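Local coordinates for protein putative Chlorite dismutase TA0507 (PDB 3DTZ) that is a putative chlorite dismutase family protein of unproven function that probably binds heme and may act as an oxidoreductase, at residues D[45-48]-D[49-52]; D[162-165]-D[166-170]; D[212-216]-D[217-221]. All coordinates share one frame; numbering follows the deposited sequence.

Contact 1. Residues D[45-48]-D[49-52]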
loop_
_atom_site.group_PDB
_atom_site.type_symbol
_atom_site.label_atom_id
_atom_site.label_comp_id
_atom_site.label_asym_id
_atom_site.label_seq_id
_atom_site.Cartn_x
_atom_site.Cartn_y
_atom_site.Cartn_z
ATOM N N ARG D 45 28.338 18.894 5.565
ATOM C CA ARG D 45 28.341 20.329 5.876
ATOM C C ARG D 45 27.120 21.051 5.291
ATOM O O ARG D 45 26.501 21.899 5.963
ATOM C CB ARG D 45 29.644 20.990 5.407
ATOM C CG ARG D 45 30.815 20.761 6.349
ATOM C CD ARG D 45 32.030 21.619 5.959
ATOM N NE ARG D 45 32.476 21.294 4.609
ATOM C CZ ARG D 45 33.422 20.404 4.305
ATOM N NH1 ARG D 45 34.070 19.727 5.258
ATOM N NH2 ARG D 45 33.719 20.195 3.028
ATOM N N SER D 46 26.774 20.681 4.055
ATOM C CA SER D 46 25.590 21.200 3.377
ATOM C C SER D 46 24.317 20.854 4.164
ATOM O O SER D 46 23.446 21.705 4.352
ATOM C CB SER D 46 25.499 20.637 1.960
ATOM O OG SER D 46 24.417 21.228 1.255
ATOM N N LEU D 47 24.211 19.611 4.626
ATOM C CA LEU D 47 23.046 19.226 5.430
ATOM C C LEU D 47 22.978 20.054 6.719
ATOM O O LEU D 47 21.902 20.495 7.138
ATOM C CB LEU D 47 23.059 17.713 5.754
ATOM C CG LEU D 47 21.967 17.226 6.716
ATOM C CD1 LEU D 47 20.580 17.569 6.142
ATOM C CD2 LEU D 47 22.096 15.719 7.040
ATOM N N ASP D 48 24.137 20.256 7.354
ATOM C CA ASP D 48 24.201 20.977 8.614
ATOM C C ASP D 48 23.739 22.420 8.420
ATOM O O ASP D 48 22.939 22.954 9.211
ATOM C CB ASP D 48 25.639 20.924 9.148
ATOM C CG ASP D 48 25.843 21.771 10.379
ATOM O OD1 ASP D 48 25.245 21.477 11.440
ATOM O OD2 ASP D 48 26.643 22.722 10.280
ATOM N N ARG D 49 24.234 23.044 7.356
ATOM C CA ARG D 49 23.872 24.427 7.076
ATOM C C ARG D 49 22.369 24.509 6.791
ATOM O O ARG D 49 21.680 25.446 7.222
ATOM C CB ARG D 49 24.698 24.989 5.908
ATOM C CG ARG D 49 26.157 25.189 6.205
ATOM C CD ARG D 49 26.845 25.997 5.064
ATOM N NE ARG D 49 26.707 25.317 3.773
ATOM C CZ ARG D 49 27.620 24.506 3.238
ATOM N NH1 ARG D 49 28.771 24.261 3.865
ATOM N NH2 ARG D 49 27.383 23.935 2.058
HETATM N N MSE D 50 21.846 23.518 6.087
HETATM C CA MSE D 50 20.420 23.537 5.782
HETATM C C MSE D 50 19.503 23.390 7.014
HETATM O O MSE D 50 18.483 24.061 7.112
HETATM C CB MSE D 50 20.091 22.485 4.734
HETATM C CG MSE D 50 18.626 22.517 4.346
HETATM SE SE MSE D 50 17.741 21.020 5.108
HETATM C CE MSE D 50 18.382 19.863 3.809
HETATM N N MSE D 51 19.838 22.490 7.925
HETATM C CA MSE D 51 19.059 22.309 9.164
HETATM C C MSE D 51 19.140 23.529 10.082
HETATM O O MSE D 51 18.134 23.955 10.660
HETATM C CB MSE D 51 19.543 21.088 9.916
HETATM C CG MSE D 51 19.319 19.794 9.187
HETATM SE SE MSE D 51 17.395 19.343 9.308
HETATM C CE MSE D 51 17.509 17.737 8.285
ATOM N N ARG D 52 20.335 24.098 10.205
ATOM C CA ARG D 52 20.481 25.343 10.962
ATOM C C ARG D 52 19.593 26.439 10.353
ATOM O O ARG D 52 18.929 27.162 11.072
ATOM C CB ARG D 52 21.951 25.752 11.048
ATOM C CG ARG D 52 22.722 24.928 12.077
ATOM C CD ARG D 52 24.158 25.444 12.314
ATOM N NE ARG D 52 25.050 25.058 11.215
ATOM C CZ ARG D 52 25.710 25.896 10.419
ATOM N NH1 ARG D 52 25.633 27.220 10.576
ATOM N NH2 ARG D 52 26.483 25.400 9.464
HETATM O O HOH W 1 31.611 23.278 2.757
#

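Contact 2. Residues D[162-165]-D[166-170]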
loop_
_atom_site.group_PDB
_atom_site.type_symbol
_atom_site.label_atom_id
_atom_site.label_comp_id
_atom_site.label_asym_id
_atom_site.label_seq_id
_atom_site.Cartn_x
_atom_site.Cartn_y
_atom_site.Cartn_z
ATOM N N ILE D 162 -17.518 7.266 29.240
ATOM C CA ILE D 162 -16.466 6.425 28.689
ATOM C C ILE D 162 -15.127 7.172 28.746
ATOM O O ILE D 162 -14.124 6.619 29.200
ATOM C CB ILE D 162 -16.787 5.958 27.252
ATOM C CG1 ILE D 162 -17.974 4.994 27.263
ATOM C CG2 ILE D 162 -15.560 5.279 26.621
ATOM C CD1 ILE D 162 -18.756 4.961 25.964
HETATM N N MSE D 163 -15.128 8.434 28.319
HETATM C CA MSE D 163 -13.911 9.243 28.334
HETATM C C MSE D 163 -13.417 9.578 29.731
HETATM O O MSE D 163 -12.210 9.641 29.959
HETATM C CB MSE D 163 -14.067 10.512 27.486
HETATM C CG MSE D 163 -14.272 10.226 26.007
HETATM SE SE MSE D 163 -12.903 8.993 25.260
HETATM C CE MSE D 163 -11.333 10.071 25.736
ATOM N N HIS D 164 -14.333 9.791 30.672
ATOM C CA HIS D 164 -13.921 10.065 32.050
ATOM C C HIS D 164 -13.128 8.897 32.628
ATOM O O HIS D 164 -12.114 9.107 33.299
ATOM C CB HIS D 164 -15.125 10.392 32.939
ATOM C CG HIS D 164 -14.780 10.545 34.390
ATOM N ND1 HIS D 164 -14.754 9.479 35.267
ATOM C CD2 HIS D 164 -14.449 11.638 35.118
ATOM C CE1 HIS D 164 -14.424 9.910 36.473
ATOM N NE2 HIS D 164 -14.234 11.217 36.409
ATOM N N GLU D 165 -13.586 7.676 32.345
ATOM C CA GLU D 165 -12.930 6.453 32.810
ATOM C C GLU D 165 -11.496 6.393 32.312
ATOM O O GLU D 165 -10.588 6.020 33.058
ATOM C CB GLU D 165 -13.678 5.208 32.325
ATOM C CG GLU D 165 -13.147 3.897 32.951
ATOM C CD GLU D 165 -13.363 2.650 32.091
ATOM O OE1 GLU D 165 -13.186 2.711 30.858
ATOM O OE2 GLU D 165 -13.700 1.586 32.665
ATOM N N HIS D 166 -11.308 6.765 31.041
ATOM C CA HIS D 166 -9.992 6.753 30.387
ATOM C C HIS D 166 -9.058 7.776 31.015
ATOM O O HIS D 166 -7.911 7.456 31.349
ATOM C CB HIS D 166 -10.159 7.028 28.897
ATOM C CG HIS D 166 -8.876 7.339 28.188
ATOM N ND1 HIS D 166 -8.138 6.377 27.533
ATOM C CD2 HIS D 166 -8.199 8.503 28.038
ATOM C CE1 HIS D 166 -7.063 6.936 27.004
ATOM N NE2 HIS D 166 -7.071 8.224 27.303
ATOM N N ILE D 167 -9.568 8.998 31.175
ATOM C CA ILE D 167 -8.823 10.133 31.737
ATOM C C ILE D 167 -8.394 9.836 33.179
ATOM O O ILE D 167 -7.222 10.005 33.526
ATOM C CB ILE D 167 -9.655 11.465 31.642
ATOM C CG1 ILE D 167 -9.909 11.838 30.181
ATOM C CG2 ILE D 167 -8.950 12.629 32.341
ATOM C CD1 ILE D 167 -11.141 12.714 29.956
ATOM N N LYS D 168 -9.348 9.376 33.996
ATOM C CA LYS D 168 -9.103 8.923 35.363
ATOM C C LYS D 168 -8.015 7.841 35.417
ATOM O O LYS D 168 -7.111 7.900 36.257
ATOM C CB LYS D 168 -10.426 8.402 35.954
ATOM C CG LYS D 168 -10.384 7.886 37.371
ATOM C CD LYS D 168 -11.817 7.596 37.854
ATOM C CE LYS D 168 -11.908 7.434 39.374
ATOM N NZ LYS D 168 -11.057 6.311 39.861
HETATM N N MSE D 169 -8.114 6.865 34.513
HETATM C CA MSE D 169 -7.155 5.764 34.435
HETATM C C MSE D 169 -5.731 6.233 34.083
HETATM O O MSE D 169 -4.761 5.771 34.686
HETATM C CB MSE D 169 -7.635 4.704 33.448
HETATM C CG MSE D 169 -6.861 3.417 33.535
HETATM SE SE MSE D 169 -7.460 2.017 32.354
HETATM C CE MSE D 169 -9.312 1.807 32.940
ATOM N N ALA D 170 -5.621 7.150 33.125
ATOM C CA ALA D 170 -4.334 7.746 32.754
ATOM C C ALA D 170 -3.717 8.541 33.908
ATOM O O ALA D 170 -2.530 8.381 34.228
ATOM C CB ALA D 170 -4.500 8.624 31.542
#

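Contact 3. Residues D[212-216]-D[217-221]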
loop_
_atom_site.group_PDB
_atom_site.type_symbol
_atom_site.label_atom_id
_atom_site.label_comp_id
_atom_site.label_asym_id
_atom_site.label_seq_id
_atom_site.Cartn_x
_atom_site.Cartn_y
_atom_site.Cartn_z
ATOM N N LYS D 212 -1.459 -0.137 29.935
ATOM C CA LYS D 212 -2.519 -0.090 30.946
ATOM C C LYS D 212 -3.824 0.486 30.368
ATOM O O LYS D 212 -4.912 -0.015 30.643
ATOM C CB LYS D 212 -2.074 0.706 32.154
ATOM C CG LYS D 212 -3.099 0.715 33.301
ATOM C CD LYS D 212 -3.388 -0.708 33.817
ATOM C CE LYS D 212 -4.247 -0.684 35.072
ATOM N NZ LYS D 212 -5.396 0.237 34.876
ATOM N N LEU D 213 -3.703 1.526 29.545
ATOM C CA LEU D 213 -4.875 2.173 28.968
ATOM C C LEU D 213 -5.625 1.319 27.951
ATOM O O LEU D 213 -6.756 1.659 27.572
ATOM C CB LEU D 213 -4.510 3.547 28.400
ATOM C CG LEU D 213 -4.148 4.627 29.424
ATOM C CD1 LEU D 213 -3.574 5.837 28.717
ATOM C CD2 LEU D 213 -5.383 5.036 30.253
ATOM N N ARG D 214 -5.027 0.193 27.539
ATOM C CA ARG D 214 -5.747 -0.796 26.722
ATOM C C ARG D 214 -6.939 -1.363 27.500
ATOM O O ARG D 214 -7.836 -1.990 26.918
ATOM C CB ARG D 214 -4.834 -1.959 26.263
ATOM C CG ARG D 214 -3.769 -1.596 25.211
ATOM C CD ARG D 214 -4.423 -1.121 23.938
ATOM N NE ARG D 214 -3.599 -1.190 22.719
ATOM C CZ ARG D 214 -2.925 -0.173 22.166
ATOM N NH1 ARG D 214 -2.902 1.031 22.731
ATOM N NH2 ARG D 214 -2.240 -0.365 21.028
ATOM N N GLU D 215 -6.925 -1.141 28.817
ATOM C CA GLU D 215 -7.947 -1.682 29.718
ATOM C C GLU D 215 -9.193 -0.787 29.794
ATOM O O GLU D 215 -10.211 -1.189 30.384
ATOM C CB GLU D 215 -7.354 -1.960 31.119
ATOM C CG GLU D 215 -6.279 -3.078 31.102
ATOM C CD GLU D 215 -5.607 -3.327 32.453
ATOM O OE1 GLU D 215 -6.219 -3.061 33.510
ATOM O OE2 GLU D 215 -4.449 -3.803 32.450
ATOM N N ALA D 216 -9.112 0.404 29.187
ATOM C CA ALA D 216 -10.242 1.341 29.113
ATOM C C ALA D 216 -11.262 0.965 28.024
ATOM O O ALA D 216 -10.882 0.575 26.916
ATOM C CB ALA D 216 -9.736 2.752 28.889
ATOM N N ARG D 217 -12.553 1.090 28.352
ATOM C CA ARG D 217 -13.648 0.850 27.413
ATOM C C ARG D 217 -13.520 1.685 26.121
ATOM O O ARG D 217 -13.954 1.242 25.043
ATOM C CB ARG D 217 -15.013 1.164 28.065
ATOM C CG ARG D 217 -15.402 0.307 29.257
ATOM C CD ARG D 217 -16.882 0.569 29.642
ATOM N NE ARG D 217 -17.042 1.785 30.450
ATOM C CZ ARG D 217 -18.088 2.611 30.404
ATOM N NH1 ARG D 217 -19.096 2.388 29.568
ATOM N NH2 ARG D 217 -18.127 3.679 31.196
ATOM N N ALA D 218 -12.939 2.879 26.250
ATOM C CA ALA D 218 -12.691 3.790 25.103
ATOM C C ALA D 218 -12.043 3.069 23.917
ATOM O O ALA D 218 -12.363 3.353 22.762
ATOM C CB ALA D 218 -11.840 4.985 25.540
ATOM N N ARG D 219 -11.169 2.101 24.209
ATOM C CA ARG D 219 -10.472 1.313 23.170
ATOM C C ARG D 219 -11.397 0.624 22.154
ATOM O O ARG D 219 -11.000 0.389 21.001
ATOM C CB ARG D 219 -9.578 0.262 23.815
ATOM C CG ARG D 219 -8.455 0.851 24.670
ATOM C CD ARG D 219 -7.542 1.800 23.887
ATOM N NE ARG D 219 -6.999 1.221 22.652
ATOM C CZ ARG D 219 -6.219 1.880 21.783
ATOM N NH1 ARG D 219 -5.854 3.147 22.010
ATOM N NH2 ARG D 219 -5.775 1.269 20.684
ATOM N N LYS D 220 -12.616 0.306 22.586
ATOM C CA LYS D 220 -13.551 -0.438 21.749
ATOM C C LYS D 220 -13.902 0.337 20.475
ATOM O O LYS D 220 -14.250 -0.268 19.462
ATOM C CB LYS D 220 -14.831 -0.784 22.522
ATOM C CG LYS D 220 -14.630 -1.822 23.630
ATOM C CD LYS D 220 -15.946 -2.283 24.225
ATOM C CE LYS D 220 -16.496 -1.307 25.250
ATOM N NZ LYS D 220 -17.802 -1.836 25.793
ATOM N N TRP D 221 -13.790 1.665 20.536
ATOM C CA TRP D 221 -14.152 2.516 19.410
ATOM C C TRP D 221 -12.952 3.147 18.697
ATOM O O TRP D 221 -13.139 3.861 17.708
ATOM C CB TRP D 221 -15.116 3.622 19.848
ATOM C CG TRP D 221 -16.455 3.125 20.329
ATOM C CD1 TRP D 221 -17.571 2.894 19.579
ATOM C CD2 TRP D 221 -16.805 2.829 21.681
ATOM N NE1 TRP D 221 -18.611 2.453 20.391
ATOM C CE2 TRP D 221 -18.162 2.416 21.686
ATOM C CE3 TRP D 221 -16.105 2.873 22.894
ATOM C CZ2 TRP D 221 -18.819 2.030 22.853
ATOM C CZ3 TRP D 221 -16.761 2.505 24.049
ATOM C CH2 TRP D 221 -18.106 2.090 24.025
#

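Contact 1. Residues D[45-48]-D[49-52]
Arg-45 to Arg-52 form two turns of helix 41-60, in which the backbone N of Arg-49, Met-50, Met-51 and Arg-52 each bonds the carbonyl O four residues earlier. On the polar side, Asp-48 CG stands anti to its backbone N (chi1 174°), which carries the carboxylate toward Arg-52. Arg-52 NH2 lies 2.8 Å from Asp-48 OD2, and Arg-52 NE bonds the same oxygen at 3.0 Å. This is a side-on salt bridge. Both nitrogens reach OD2 from one face of the carboxylate, well above its plane, while OD2 stays close to the guanidinium plane. The two flat groups are turned 39° apart. Arg-49 runs back along the helix. Its guanidinium lays one face over the backbone, with Arg-49 NH2 3.5 Å from Ser-46 CA. A water joins Arg-45 NE to Arg-49 NH1, accepting from both. On the buried side Leu-47 CD1 meets Met-51 CE at 3.7 Å and Met-50 CE at 3.9 Å, both from selenomethionines. Ile-239 and Ala-240 of helix 236-243 and Met-102 of helix 88-102 pack here. The helix is amphipathic. Two donors fix one carboxylate oxygen, and the water probably eases the approach of two like charges.

Contact 2. Residues D[162-165]-D[166-170]
Met-163 and His-166 lie side by side and point the same way on helix 156-172, one turn apart. The selenomethionine methyl Met-163 CE comes 4.2 Å from His-166 CD2, an ordinary packing distance, and approaches the ring obliquely. Ile-167 N bonds Met-163 O at 3.0 Å, and Lys-168 N bonds His-164 O at 2.9 Å. Met-169 N bonds Glu-165 O, whereas the bond from His-166 N to Ile-162 O is weak.

The tightly packed part is the flank turned to the protein. Ile-162 reaches Arg-217, Ala-218 and Trp-221, and Trp-151 lies against both Ile-162 and Met-163. His-166, Met-169 and Ala-170 rest on Leu-213. Glu-165 turns its carboxylate the same way, and its OE1 accepts a hydrogen bond from the backbone N of Arg-217.

The solvent side is looser. It holds His-164, Ile-167 and Lys-168, all exposed. There the longer branch of Ile-167 lies back on its own helix. CG1 stands beside its own backbone N (chi1 -64°), which brings Ile-167 CG1 to 3.2 Å from Met-163 O. His-164 CE1 touches Lys-168 CD at 3.7 Å, so the imidazole meets the aliphatic part of the lysine. The amine continues outward, and His-164 ND1 and Lys-168 NZ remain 6.7 Å apart. The charged end of the lysine is thus not part of this touch. Apolar groups, His-166 and the Glu-165 carboxylate face the protein; His-164, Ile-167 and Lys-168 face out. This is an amphipathic helix on the outside of the alpha+beta (ferredoxin-like) fold of the chlorite dismutase family, packed against helices 149-153 and 203-213 and the loop after the latter.

Contact 3. Residues D[212-216]-D[217-221]
Arg-214 and Arg-219 stack their guanidinium groups face to face. The planes are only 4° apart and the centres 3.9 Å. Arg-219 NH2 sits over the middle of the Arg-214 group, 3.5 Å from Arg-214 CZ. In return, Arg-214 NH1 lies over the rim of the Arg-219 group. Two like charges are thus brought close, and acids outside the pair probably offset them. Arg-219 NH2 forms a salt bridge with Glu-225, and Arg-214 NE forms one with Glu-193 of the second subunit. Tyr-152 of that subunit touches Arg-214 and Glu-215.

The backbone sets up the stack. Arg-219 N bonds Ala-216 O at 3.1 Å, meeting it from above the carbonyl plane. Arg-219 then folds back through bends at chi2 (-58°) and chi3 (-53°). Its CG lies against two carbonyl oxygens, 3.3 Å from Ala-216 O to Arg-219 CG. The distance from Leu-213 O to Arg-219 CG is 3.5 Å. A type I beta turn from Leu-213 to Ala-216 carries Arg-214. A leucine in place of Arg-219 would probably leave Glu-225 without its charged mate and one face of the Arg-214 guanidinium without its stacking partner.

Farther out, Arg-217 NH2 forms a salt bridge with Glu-161, and the Trp-221 ring meets that of Trp-151. Residues 214-221 lead from helix 203-213 to strand 222-223 and pack against helix 156-172.

In the fold
The three contacts follow one another along the chain, and none nests in or crosses another. Contact 1 comes first, within helix 41-60, and closes no loop. It faces helices 88-102 and 236-243, so it joins an early part of the chain to the C-terminal end. Contact 2 lies within helix 156-172, about 44 Å away between centres and across the chain's centre. Contact 3 follows and closes the short turn after helix 203-213, before strand 222-223. Contacts 2 and 3 touch, with centres about 9 Å apart. Together they tie helix 156-172 to this turn, and contact 3 also reaches the second subunit.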